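Local coordinates for protein tRNA (cytosine(72)-C(5))-methyltransferase (Pyrococcus horikoshii, PDB 5ZVE) that transfers a methyl group from S-adenosyl-L-methionine to the C5 position of cytosine 72 in several tRNAs, a modification that appears to promote their thermal stability slightly, at residues N23-K28 with Y365-L370; H214-L219 with L245-V250; L59-S64 with L71-E76; K87-V92 with D123-R128. One frame throughout, in Å; residues are numbered along the deposited sequence.

Contact 1: N23-K28 with Y365-L370; sequences NKIMKK and YPHKHL
Ile25 presses its CG1 branch against the imidazole of His367, and this is where helix 19-29 and the one-turn helix 366-369 pack most closely. CG1 lies 3.3 Å from CE1 of His367, meeting the ring obliquely, and the terminal CD1 runs on to Tyr365, 3.9 Å from its CD1. Pro366 lies one step along, its CG 4.2 Å from CG2 of Ile25. The ring of His367 reaches the helix because its CG sits between the backbone N and the carbonyl carbon (chi1 65°). Ile25, Tyr365 and Pro366 are buried here, and Phe17 of helix 7-17 also touches Ile25.

The other half is looser. Lys24 and Lys28 contribute chiefly the nearer carbons of their chains: CB of Lys24 stands 3.8 Å from CD2 of His367, and CG of Lys28 lies 3.9 Å from CB of His367, before both amines lead away. The junction thus joins the ferredoxin-like region to the methyltransferase region without a hydrogen bond between the two segments. Its chemistry is apolar contact at the histidine's flank, while NE2 is bound by Glu21 and the buried ND1 has no partner in the model, so the imidazole is probably held through one nitrogen alone.

Contact 2: H214-L219 with L245-V250; sequences HIAQLL and LGVKNV
Ala216 meets Val247 and Asn249 across a small, buried joint that contains no hydrogen bond between the two segments. Its methyl is directed at the loop, and CB comes to 3.6 Å from CG1 of Val247. With chi1 at 173° the valine turns both branches of its fork to that methyl: CG1 is the nearer, and CG2 of Val247 lies 4.2 Å from Ala216 CB. A further touch comes from Val250, whose CG2 is 4.5 Å from Ala216 CB.

The setting is the Rossmann-like core of a class I methyltransferase. Helix 210-218 follows the loop that binds S-adenosyl-L-methionine, and the chain at 245-250 leads from helix 232-245 into strand 250-254. Gly246, with positive phi, is the C-prime residue of a Schellman motif that ends the preceding helix, in which Val247 N bonds to Ile242 O; the turn leads straight into Val247. Ile225 of the neighbouring parallel strand touches both Ala216 and Asn249.

Asn249 lays its side chain beside Ala216 and Leu219. The course of the backbone sets its CB 3.8 Å from CB of Ala216; from there CG is swung away from the backbone N (chi1 -163°), which carries the amide up to Leu219. The two side chains cross at about a right angle, the leucine's CB and CD1 both touching the amide group.

Contact 3: L59-S64 with L71-E76; sequences LKPLRS and LYFVRE
Leu62 and Tyr72 face each other as an antiparallel hydrogen-bonded pair in the beta hairpin of strands 62-63 and 70-74, at one edge of a four-stranded antiparallel sheet; the hairpin itself belongs to the ferredoxin-like region. Two backbone bonds close the pair: Leu62 N to Tyr72 O and Tyr72 N to Leu62 O, both 2.8 Å. Both donors lie in the plane of the carbonyl they meet. Next to them Arg63 and Leu71 form a non-hydrogen-bonded pair, with a CA-H...O contact of 3.2 Å from Leu71 CA to Leu62 O.

Aromatic contacts come next. The side chain of Tyr72 turns back over its partner because CG stands between the backbone N and the carbonyl carbon (chi1 69°). Leu62 CB makes a CH-pi contact over one face of the Tyr72 ring, 3.9 Å from the ring centroid and 18° off its normal. His35 stacks with the same ring. Were Tyr72 an alanine, Leu62 would probably lose its aromatic cover and His35 its stacking partner.

Apolar packing divides between the faces. Leu62 CD1 touches Val74 CG2 at 3.6 Å on the tyrosine's side, whereas Phe73 lies against Leu59 and Pro61, its CE2 3.8 Å from Pro61 CB. Arg63 runs alongside Leu71 and forms a salt bridge with Glu48. Where the backbones diverge, a water donates to Lys60 O and accepts from Val74 N, 2.8 Å from each.

Contact 4: K87-V92 with D123-R128; sequences KLPVVV and DEVQIR
Gln126 has CG between its backbone N and carbonyl carbon (chi1 67°), and its extended chain then carries the amide across to Leu88. NE2 donates to Leu88 O at 3.0 Å, Leu88 O lying in the amide plane of Gln126 although NE2 is tilted from the plane of that carbonyl. OE1 is gripped side-on by Arg128, with NH2 in the plane of the Gln126 side-chain carbonyl and NE above it, 2.7 Å from OE1. With a leucine at Gln126, Leu88 O is likely to lose this donor and the Arg128 guanidinium the acceptor that steadies it.

The backbones pair in parallel, Val91 N binding Gln126 O at 2.8 Å and Arg128 N binding Val91 O at 2.9 Å, while Gln126 N reaches Pro89 O. This is the parallel pairing in the mixed sheet of the PUA domain. Val91 turns to the face opposite the glutamine, where its CG2 packs on Val125 CG2 at 3.9 Å; Val156 and Leu107 belong to the same apolar side.

Beyond the strand pairing, Leu88 spreads its methyls along the Glu124 chain, CD1 being 3.5 Å from OE2. Arg128 has a second acceptor in Gly132 O through NH1. With both ends of its amide engaged, Gln126 ties a peptide carbonyl of one strand's approach to a charged group on the other, which is likely to fix its rotation and polarise OE1.

How the contacts relate
From the N terminus, after helix 7-17, the chain enters helix 19-29, whose partner in contact 1 comes only near the C-terminal end, so that contact 1 closes a loop of 336 residues and encloses all the others. Inside it the remaining three follow in series, none crossing another. Contact 3 closes first, a short hairpin in the ferredoxin-like region; contact 4 then joins two strands of the PUA domain; contact 2 comes last, within the methyltransferase core. Contacts 2, 3 and 4 are thus local to one region each, whereas contact 1 links two. Contacts 1 and 3 approach to about 5 Å between nearest atoms, while the centres of contacts 2 and 4 lie about 45 Å apart.

Contact 1: N23-K28 with Y365-L370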
# COMPACT_ATOMS: atom_id res chain seq x y z
N ASN A 23 -5.27 -20.08 5.73
CA ASN A 23 -4.05 -20.22 6.52
C ASN A 23 -2.82 -19.73 5.76
O ASN A 23 -1.92 -19.13 6.34
CB ASN A 23 -3.86 -21.67 6.97
CG ASN A 23 -4.71 -22.03 8.17
OD1 ASN A 23 -5.01 -21.19 9.02
ND2 ASN A 23 -5.12 -23.29 8.26
N LYS A 24 -2.80 -19.99 4.45
CA LYS A 24 -1.70 -19.54 3.59
C LYS A 24 -1.68 -18.02 3.46
O LYS A 24 -0.62 -17.41 3.38
CB LYS A 24 -1.79 -20.17 2.21
CG LYS A 24 -1.44 -21.64 2.15
CD LYS A 24 -1.89 -22.27 0.84
CE LYS A 24 -1.56 -23.75 0.79
NZ LYS A 24 -2.04 -24.39 -0.46
N ILE A 25 -2.87 -17.42 3.41
CA ILE A 25 -3.00 -15.98 3.26
C ILE A 25 -2.54 -15.27 4.54
O ILE A 25 -1.75 -14.33 4.49
CB ILE A 25 -4.44 -15.57 2.92
CG1 ILE A 25 -4.75 -15.87 1.46
CG2 ILE A 25 -4.68 -14.10 3.24
CD1 ILE A 25 -6.22 -16.12 1.18
N MET A 26 -3.03 -15.75 5.68
CA MET A 26 -2.67 -15.14 6.96
C MET A 26 -1.18 -15.30 7.25
O MET A 26 -0.55 -14.38 7.76
CB MET A 26 -3.51 -15.75 8.08
CG MET A 26 -4.90 -15.17 8.17
SD MET A 26 -5.85 -15.81 9.56
CE MET A 26 -6.09 -17.52 9.06
N LYS A 27 -0.63 -16.46 6.92
CA LYS A 27 0.80 -16.70 7.11
C LYS A 27 1.64 -15.69 6.33
O LYS A 27 2.59 -15.12 6.85
CB LYS A 27 1.18 -18.12 6.69
CG LYS A 27 2.66 -18.42 6.89
CD LYS A 27 3.04 -19.80 6.37
CE LYS A 27 4.54 -19.92 6.15
NZ LYS A 27 4.91 -21.19 5.47
N LYS A 28 1.29 -15.48 5.06
CA LYS A 28 2.04 -14.58 4.21
C LYS A 28 1.78 -13.12 4.56
O LYS A 28 2.68 -12.28 4.43
CB LYS A 28 1.72 -14.84 2.74
CG LYS A 28 2.33 -16.13 2.22
CD LYS A 28 3.71 -16.36 2.81
CE LYS A 28 4.38 -17.60 2.24
NZ LYS A 28 5.72 -17.83 2.86
N TYR A 365 -3.55 -11.90 -4.20
CA TYR A 365 -3.34 -12.60 -2.94
C TYR A 365 -1.86 -12.65 -2.62
O TYR A 365 -1.04 -12.81 -3.53
CB TYR A 365 -3.91 -14.01 -3.00
CG TYR A 365 -5.41 -14.07 -3.15
CD1 TYR A 365 -6.24 -13.94 -2.04
CD2 TYR A 365 -6.00 -14.27 -4.39
CE1 TYR A 365 -7.62 -14.00 -2.17
CE2 TYR A 365 -7.38 -14.33 -4.53
CZ TYR A 365 -8.18 -14.20 -3.42
OH TYR A 365 -9.55 -14.26 -3.53
N PRO A 366 -1.50 -12.52 -1.33
CA PRO A 366 -0.08 -12.52 -0.95
C PRO A 366 0.64 -13.84 -1.26
O PRO A 366 1.81 -13.82 -1.65
CB PRO A 366 -0.12 -12.26 0.56
CG PRO A 366 -1.48 -12.68 0.99
CD PRO A 366 -2.39 -12.37 -0.17
N HIS A 367 -0.04 -14.97 -1.08
CA HIS A 367 0.59 -16.27 -1.28
C HIS A 367 0.66 -16.66 -2.76
O HIS A 367 1.49 -17.46 -3.15
CB HIS A 367 -0.14 -17.35 -0.48
CG HIS A 367 -1.54 -17.60 -0.92
ND1 HIS A 367 -2.50 -16.61 -0.99
CD2 HIS A 367 -2.16 -18.75 -1.30
CE1 HIS A 367 -3.64 -17.13 -1.42
NE2 HIS A 367 -3.46 -18.43 -1.61
N LYS A 368 -0.23 -16.09 -3.57
CA LYS A 368 -0.22 -16.39 -5.00
C LYS A 368 0.61 -15.41 -5.83
O LYS A 368 1.27 -15.82 -6.78
CB LYS A 368 -1.66 -16.43 -5.54
CG LYS A 368 -2.52 -17.55 -4.97
CD LYS A 368 -3.89 -17.58 -5.63
CE LYS A 368 -4.69 -18.80 -5.21
NZ LYS A 368 -6.08 -18.77 -5.74
N HIS A 369 0.56 -14.13 -5.50
CA HIS A 369 1.16 -13.12 -6.37
C HIS A 369 2.29 -12.33 -5.73
O HIS A 369 2.86 -11.44 -6.37
CB HIS A 369 0.08 -12.16 -6.87
CG HIS A 369 -1.15 -12.86 -7.34
ND1 HIS A 369 -2.37 -12.72 -6.71
CD2 HIS A 369 -1.36 -13.70 -8.38
CE1 HIS A 369 -3.28 -13.45 -7.35
NE2 HIS A 369 -2.69 -14.05 -8.36
N LEU A 370 2.59 -12.63 -4.46
CA LEU A 370 3.74 -12.04 -3.78
C LEU A 370 3.51 -10.55 -3.51
O LEU A 370 4.46 -9.78 -3.33
CB LEU A 370 5.02 -12.26 -4.59
CG LEU A 370 5.77 -13.59 -4.45
CD1 LEU A 370 4.84 -14.79 -4.38
CD2 LEU A 370 6.75 -13.74 -5.62

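Contact 2: H214-L219 with L245-V250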
# COMPACT_ATOMS: atom_id res chain seq x y z
N HIS A 214 0.68 8.56 -11.03
CA HIS A 214 0.84 7.54 -12.06
C HIS A 214 -0.00 7.88 -13.30
O HIS A 214 0.46 7.77 -14.43
CB HIS A 214 0.46 6.16 -11.51
CG HIS A 214 0.81 5.02 -12.42
ND1 HIS A 214 0.49 3.71 -12.13
CD2 HIS A 214 1.46 5.00 -13.61
CE1 HIS A 214 0.92 2.93 -13.11
NE2 HIS A 214 1.52 3.68 -14.01
N ILE A 215 -1.24 8.31 -13.07
CA ILE A 215 -2.11 8.79 -14.15
C ILE A 215 -1.45 9.95 -14.88
O ILE A 215 -1.49 10.04 -16.11
CB ILE A 215 -3.49 9.23 -13.62
CG1 ILE A 215 -4.19 8.08 -12.91
CG2 ILE A 215 -4.36 9.73 -14.77
CD1 ILE A 215 -4.74 7.02 -13.83
N ALA A 216 -0.85 10.84 -14.11
CA ALA A 216 -0.19 12.03 -14.65
C ALA A 216 0.94 11.67 -15.62
O ALA A 216 1.10 12.31 -16.65
CB ALA A 216 0.33 12.90 -13.52
N GLN A 217 1.72 10.65 -15.29
CA GLN A 217 2.82 10.25 -16.17
C GLN A 217 2.31 9.46 -17.37
O GLN A 217 2.89 9.52 -18.45
CB GLN A 217 3.90 9.46 -15.41
CG GLN A 217 3.57 8.02 -15.10
CD GLN A 217 4.67 7.35 -14.28
OE1 GLN A 217 5.07 7.85 -13.23
NE2 GLN A 217 5.17 6.21 -14.77
N LEU A 218 1.22 8.72 -17.20
CA LEU A 218 0.58 8.04 -18.33
C LEU A 218 0.01 9.06 -19.31
O LEU A 218 -0.05 8.81 -20.51
CB LEU A 218 -0.53 7.10 -17.86
CG LEU A 218 -0.12 5.88 -17.02
CD1 LEU A 218 -1.36 5.27 -16.38
CD2 LEU A 218 0.62 4.86 -17.88
N LEU A 219 -0.42 10.20 -18.78
CA LEU A 219 -0.92 11.30 -19.60
C LEU A 219 0.23 12.14 -20.15
O LEU A 219 0.02 13.01 -21.00
CB LEU A 219 -1.88 12.19 -18.80
CG LEU A 219 -3.22 11.59 -18.40
CD1 LEU A 219 -4.14 12.68 -17.87
CD2 LEU A 219 -3.86 10.86 -19.56
N LEU A 245 7.96 14.85 -8.01
CA LEU A 245 7.83 14.01 -9.19
C LEU A 245 7.74 14.83 -10.47
O LEU A 245 7.80 14.28 -11.57
CB LEU A 245 6.59 13.11 -9.06
CG LEU A 245 6.67 11.99 -8.03
CD1 LEU A 245 5.34 11.26 -7.94
CD2 LEU A 245 7.79 11.02 -8.38
N GLY A 246 7.59 16.14 -10.33
CA GLY A 246 7.47 17.02 -11.49
C GLY A 246 6.11 16.94 -12.16
O GLY A 246 5.98 17.13 -13.37
N VAL A 247 5.08 16.65 -11.36
CA VAL A 247 3.72 16.54 -11.89
C VAL A 247 3.08 17.92 -12.04
O VAL A 247 2.99 18.68 -11.08
CB VAL A 247 2.85 15.65 -10.97
CG1 VAL A 247 1.41 15.68 -11.42
CG2 VAL A 247 3.39 14.22 -10.97
N LYS A 248 2.63 18.23 -13.25
CA LYS A 248 2.04 19.54 -13.53
C LYS A 248 0.60 19.36 -13.99
O LYS A 248 -0.01 20.26 -14.56
CB LYS A 248 2.85 20.26 -14.61
CG LYS A 248 4.31 20.44 -14.26
CD LYS A 248 5.07 21.12 -15.39
CE LYS A 248 6.53 21.35 -15.02
NZ LYS A 248 7.22 22.17 -16.05
N ASN A 249 0.07 18.17 -13.71
CA ASN A 249 -1.12 17.68 -14.36
C ASN A 249 -2.36 17.69 -13.45
O ASN A 249 -3.47 17.40 -13.89
CB ASN A 249 -0.83 16.27 -14.88
CG ASN A 249 -1.82 15.82 -15.92
OD1 ASN A 249 -2.48 16.64 -16.55
ND2 ASN A 249 -1.87 14.52 -16.15
N VAL A 250 -2.15 18.03 -12.18
CA VAL A 250 -3.12 17.72 -11.15
C VAL A 250 -3.69 18.95 -10.46
O VAL A 250 -2.96 19.87 -10.09
CB VAL A 250 -2.51 16.79 -10.08
CG1 VAL A 250 -3.50 16.48 -9.00
CG2 VAL A 250 -2.04 15.50 -10.73

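Contact 3: L59-S64 with L71-E76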
# COMPACT_ATOMS: atom_id res chain seq x y z
N LEU A 59 22.14 -1.39 -5.55
CA LEU A 59 20.84 -2.03 -5.52
C LEU A 59 20.68 -3.00 -6.68
O LEU A 59 21.37 -2.87 -7.70
CB LEU A 59 19.73 -0.98 -5.54
CG LEU A 59 19.86 0.06 -4.42
CD1 LEU A 59 18.67 1.00 -4.40
CD2 LEU A 59 20.03 -0.62 -3.07
N LYS A 60 19.79 -3.97 -6.53
CA LYS A 60 19.56 -4.97 -7.58
C LYS A 60 18.12 -4.92 -8.10
O LYS A 60 17.35 -5.86 -7.89
CB LYS A 60 19.91 -6.37 -7.07
CG LYS A 60 21.39 -6.54 -6.78
CD LYS A 60 21.70 -7.92 -6.22
CE LYS A 60 23.21 -8.12 -6.08
NZ LYS A 60 23.55 -9.46 -5.53
N PRO A 61 17.77 -3.84 -8.80
CA PRO A 61 16.39 -3.75 -9.29
C PRO A 61 16.13 -4.76 -10.39
O PRO A 61 17.02 -5.06 -11.17
CB PRO A 61 16.31 -2.32 -9.82
CG PRO A 61 17.70 -2.06 -10.32
CD PRO A 61 18.63 -2.79 -9.38
N LEU A 62 14.92 -5.31 -10.42
CA LEU A 62 14.54 -6.22 -11.49
C LEU A 62 13.35 -5.65 -12.26
O LEU A 62 12.51 -4.96 -11.68
CB LEU A 62 14.21 -7.61 -10.93
CG LEU A 62 15.32 -8.28 -10.12
CD1 LEU A 62 14.84 -9.59 -9.55
CD2 LEU A 62 16.55 -8.49 -11.01
N ARG A 63 13.28 -5.96 -13.55
CA ARG A 63 12.25 -5.39 -14.42
C ARG A 63 10.97 -6.22 -14.42
O ARG A 63 11.00 -7.44 -14.36
CB ARG A 63 12.79 -5.26 -15.85
CG ARG A 63 13.70 -4.06 -16.07
CD ARG A 63 14.44 -4.16 -17.39
NE ARG A 63 15.49 -5.17 -17.31
CZ ARG A 63 16.79 -4.91 -17.30
NH1 ARG A 63 17.23 -3.67 -17.39
NH2 ARG A 63 17.65 -5.91 -17.21
N SER A 64 9.83 -5.55 -14.51
CA SER A 64 8.58 -6.26 -14.70
C SER A 64 8.30 -6.40 -16.20
O SER A 64 8.43 -5.44 -16.95
CB SER A 64 7.42 -5.55 -14.00
OG SER A 64 6.17 -5.98 -14.50
N LEU A 71 9.60 -1.69 -11.50
CA LEU A 71 10.84 -2.30 -11.03
C LEU A 71 10.60 -2.87 -9.65
O LEU A 71 9.86 -2.28 -8.87
CB LEU A 71 11.99 -1.29 -10.98
CG LEU A 71 12.64 -0.84 -12.29
CD1 LEU A 71 13.63 0.27 -12.02
CD2 LEU A 71 13.32 -2.00 -12.97
N TYR A 72 11.23 -3.99 -9.33
CA TYR A 72 11.06 -4.54 -8.00
C TYR A 72 12.37 -5.07 -7.42
O TYR A 72 13.31 -5.40 -8.14
CB TYR A 72 9.99 -5.64 -7.99
CG TYR A 72 10.36 -6.91 -8.72
CD1 TYR A 72 11.03 -7.93 -8.06
CD2 TYR A 72 10.04 -7.09 -10.06
CE1 TYR A 72 11.37 -9.10 -8.72
CE2 TYR A 72 10.38 -8.25 -10.73
CZ TYR A 72 11.05 -9.25 -10.05
OH TYR A 72 11.40 -10.42 -10.70
N PHE A 73 12.42 -5.11 -6.09
CA PHE A 73 13.57 -5.63 -5.39
C PHE A 73 13.17 -6.90 -4.65
O PHE A 73 12.07 -6.98 -4.09
CB PHE A 73 14.13 -4.60 -4.41
CG PHE A 73 14.47 -3.28 -5.04
CD1 PHE A 73 13.49 -2.31 -5.22
CD2 PHE A 73 15.76 -3.01 -5.46
CE1 PHE A 73 13.80 -1.10 -5.81
CE2 PHE A 73 16.08 -1.80 -6.04
CZ PHE A 73 15.10 -0.84 -6.22
N VAL A 74 14.04 -7.89 -4.67
CA VAL A 74 13.73 -9.15 -4.01
C VAL A 74 14.00 -8.99 -2.52
O VAL A 74 15.04 -8.47 -2.10
CB VAL A 74 14.55 -10.32 -4.58
CG1 VAL A 74 14.25 -11.60 -3.83
CG2 VAL A 74 14.24 -10.50 -6.07
N ARG A 75 13.06 -9.46 -1.71
CA ARG A 75 13.15 -9.36 -0.26
C ARG A 75 14.14 -10.37 0.31
O ARG A 75 14.31 -11.46 -0.24
CB ARG A 75 11.75 -9.56 0.34
CG ARG A 75 11.70 -9.65 1.84
CD ARG A 75 11.32 -11.05 2.26
NE ARG A 75 9.91 -11.17 2.54
CZ ARG A 75 9.26 -12.33 2.65
NH1 ARG A 75 9.90 -13.48 2.48
NH2 ARG A 75 7.96 -12.34 2.94
N GLU A 76 14.80 -10.00 1.40
CA GLU A 76 15.72 -10.90 2.09
C GLU A 76 15.11 -11.35 3.42
O GLU A 76 14.52 -10.55 4.14
CB GLU A 76 17.06 -10.21 2.33
CG GLU A 76 17.79 -9.84 1.04
CD GLU A 76 19.05 -9.03 1.28
OE1 GLU A 76 19.36 -8.73 2.45
OE2 GLU A 76 19.73 -8.68 0.29
O HOH W 1 16.45 -7.72 -6.00

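Contact 4: K87-V92 with D123-R128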
# COMPACT_ATOMS: atom_id res chain seq x y z
N LYS A 87 19.72 -15.08 23.40
CA LYS A 87 20.10 -14.82 24.78
C LYS A 87 20.65 -13.41 24.88
O LYS A 87 21.85 -13.20 25.01
CB LYS A 87 21.13 -15.84 25.26
CG LYS A 87 20.62 -17.27 25.20
CD LYS A 87 19.40 -17.46 26.09
CE LYS A 87 19.07 -18.93 26.25
NZ LYS A 87 20.22 -19.71 26.79
N LEU A 88 19.75 -12.44 24.83
CA LEU A 88 20.13 -11.04 24.67
C LEU A 88 19.22 -10.15 25.49
O LEU A 88 18.05 -10.48 25.69
CB LEU A 88 20.06 -10.65 23.19
CG LEU A 88 20.98 -11.35 22.20
CD1 LEU A 88 20.79 -10.81 20.78
CD2 LEU A 88 22.43 -11.20 22.64
N PRO A 89 19.74 -9.02 25.97
CA PRO A 89 18.86 -8.05 26.62
C PRO A 89 17.83 -7.50 25.63
O PRO A 89 18.12 -7.39 24.44
CB PRO A 89 19.82 -6.95 27.10
CG PRO A 89 21.02 -7.09 26.24
CD PRO A 89 21.14 -8.56 25.93
N VAL A 90 16.65 -7.14 26.12
CA VAL A 90 15.55 -6.76 25.23
C VAL A 90 15.41 -5.25 25.10
O VAL A 90 15.43 -4.52 26.09
CB VAL A 90 14.21 -7.35 25.74
CG1 VAL A 90 13.02 -6.74 25.00
CG2 VAL A 90 14.21 -8.87 25.61
N VAL A 91 15.30 -4.78 23.86
CA VAL A 91 14.81 -3.43 23.58
C VAL A 91 13.39 -3.54 23.04
O VAL A 91 13.14 -4.28 22.09
CB VAL A 91 15.69 -2.67 22.57
CG1 VAL A 91 15.10 -1.29 22.30
CG2 VAL A 91 17.11 -2.54 23.09
N VAL A 92 12.46 -2.82 23.66
CA VAL A 92 11.08 -2.81 23.19
C VAL A 92 10.83 -1.59 22.33
O VAL A 92 10.94 -0.45 22.79
CB VAL A 92 10.09 -2.83 24.36
CG1 VAL A 92 8.67 -3.00 23.84
CG2 VAL A 92 10.43 -3.94 25.34
N ASP A 123 26.60 -3.23 23.00
CA ASP A 123 25.97 -4.49 23.38
C ASP A 123 25.11 -5.04 22.26
O ASP A 123 24.46 -4.29 21.53
CB ASP A 123 25.11 -4.32 24.63
CG ASP A 123 25.92 -4.22 25.90
OD1 ASP A 123 27.17 -4.35 25.83
OD2 ASP A 123 25.31 -4.04 26.97
N GLU A 124 25.11 -6.35 22.12
CA GLU A 124 24.19 -7.02 21.23
C GLU A 124 22.82 -7.13 21.91
O GLU A 124 22.73 -7.57 23.06
CB GLU A 124 24.72 -8.40 20.83
CG GLU A 124 23.93 -9.05 19.72
CD GLU A 124 24.40 -10.46 19.42
OE1 GLU A 124 25.56 -10.80 19.77
OE2 GLU A 124 23.62 -11.24 18.83
N VAL A 125 21.77 -6.71 21.21
CA VAL A 125 20.43 -6.68 21.78
C VAL A 125 19.40 -7.26 20.82
O VAL A 125 19.62 -7.33 19.60
CB VAL A 125 19.98 -5.25 22.16
CG1 VAL A 125 21.01 -4.56 23.04
CG2 VAL A 125 19.69 -4.43 20.91
N GLN A 126 18.27 -7.69 21.37
CA GLN A 126 17.16 -8.14 20.56
C GLN A 126 16.05 -7.11 20.64
O GLN A 126 15.84 -6.49 21.69
CB GLN A 126 16.67 -9.52 21.00
CG GLN A 126 16.04 -9.55 22.39
CD GLN A 126 15.47 -10.91 22.72
OE1 GLN A 126 14.52 -11.38 22.08
NE2 GLN A 126 16.04 -11.57 23.72
N ILE A 127 15.36 -6.89 19.53
CA ILE A 127 14.30 -5.90 19.47
C ILE A 127 12.95 -6.57 19.33
O ILE A 127 12.71 -7.36 18.42
CB ILE A 127 14.50 -4.92 18.31
CG1 ILE A 127 15.87 -4.24 18.42
CG2 ILE A 127 13.38 -3.89 18.28
CD1 ILE A 127 16.25 -3.44 17.19
N ARG A 128 12.05 -6.24 20.26
CA ARG A 128 10.70 -6.77 20.23
C ARG A 128 9.66 -5.66 20.20
O ARG A 128 9.90 -4.57 20.72
CB ARG A 128 10.46 -7.69 21.43
CG ARG A 128 10.90 -9.11 21.16
CD ARG A 128 10.99 -9.90 22.44
NE ARG A 128 11.89 -11.04 22.32
CZ ARG A 128 11.50 -12.25 21.94
NH1 ARG A 128 10.23 -12.48 21.65
NH2 ARG A 128 12.38 -13.24 21.86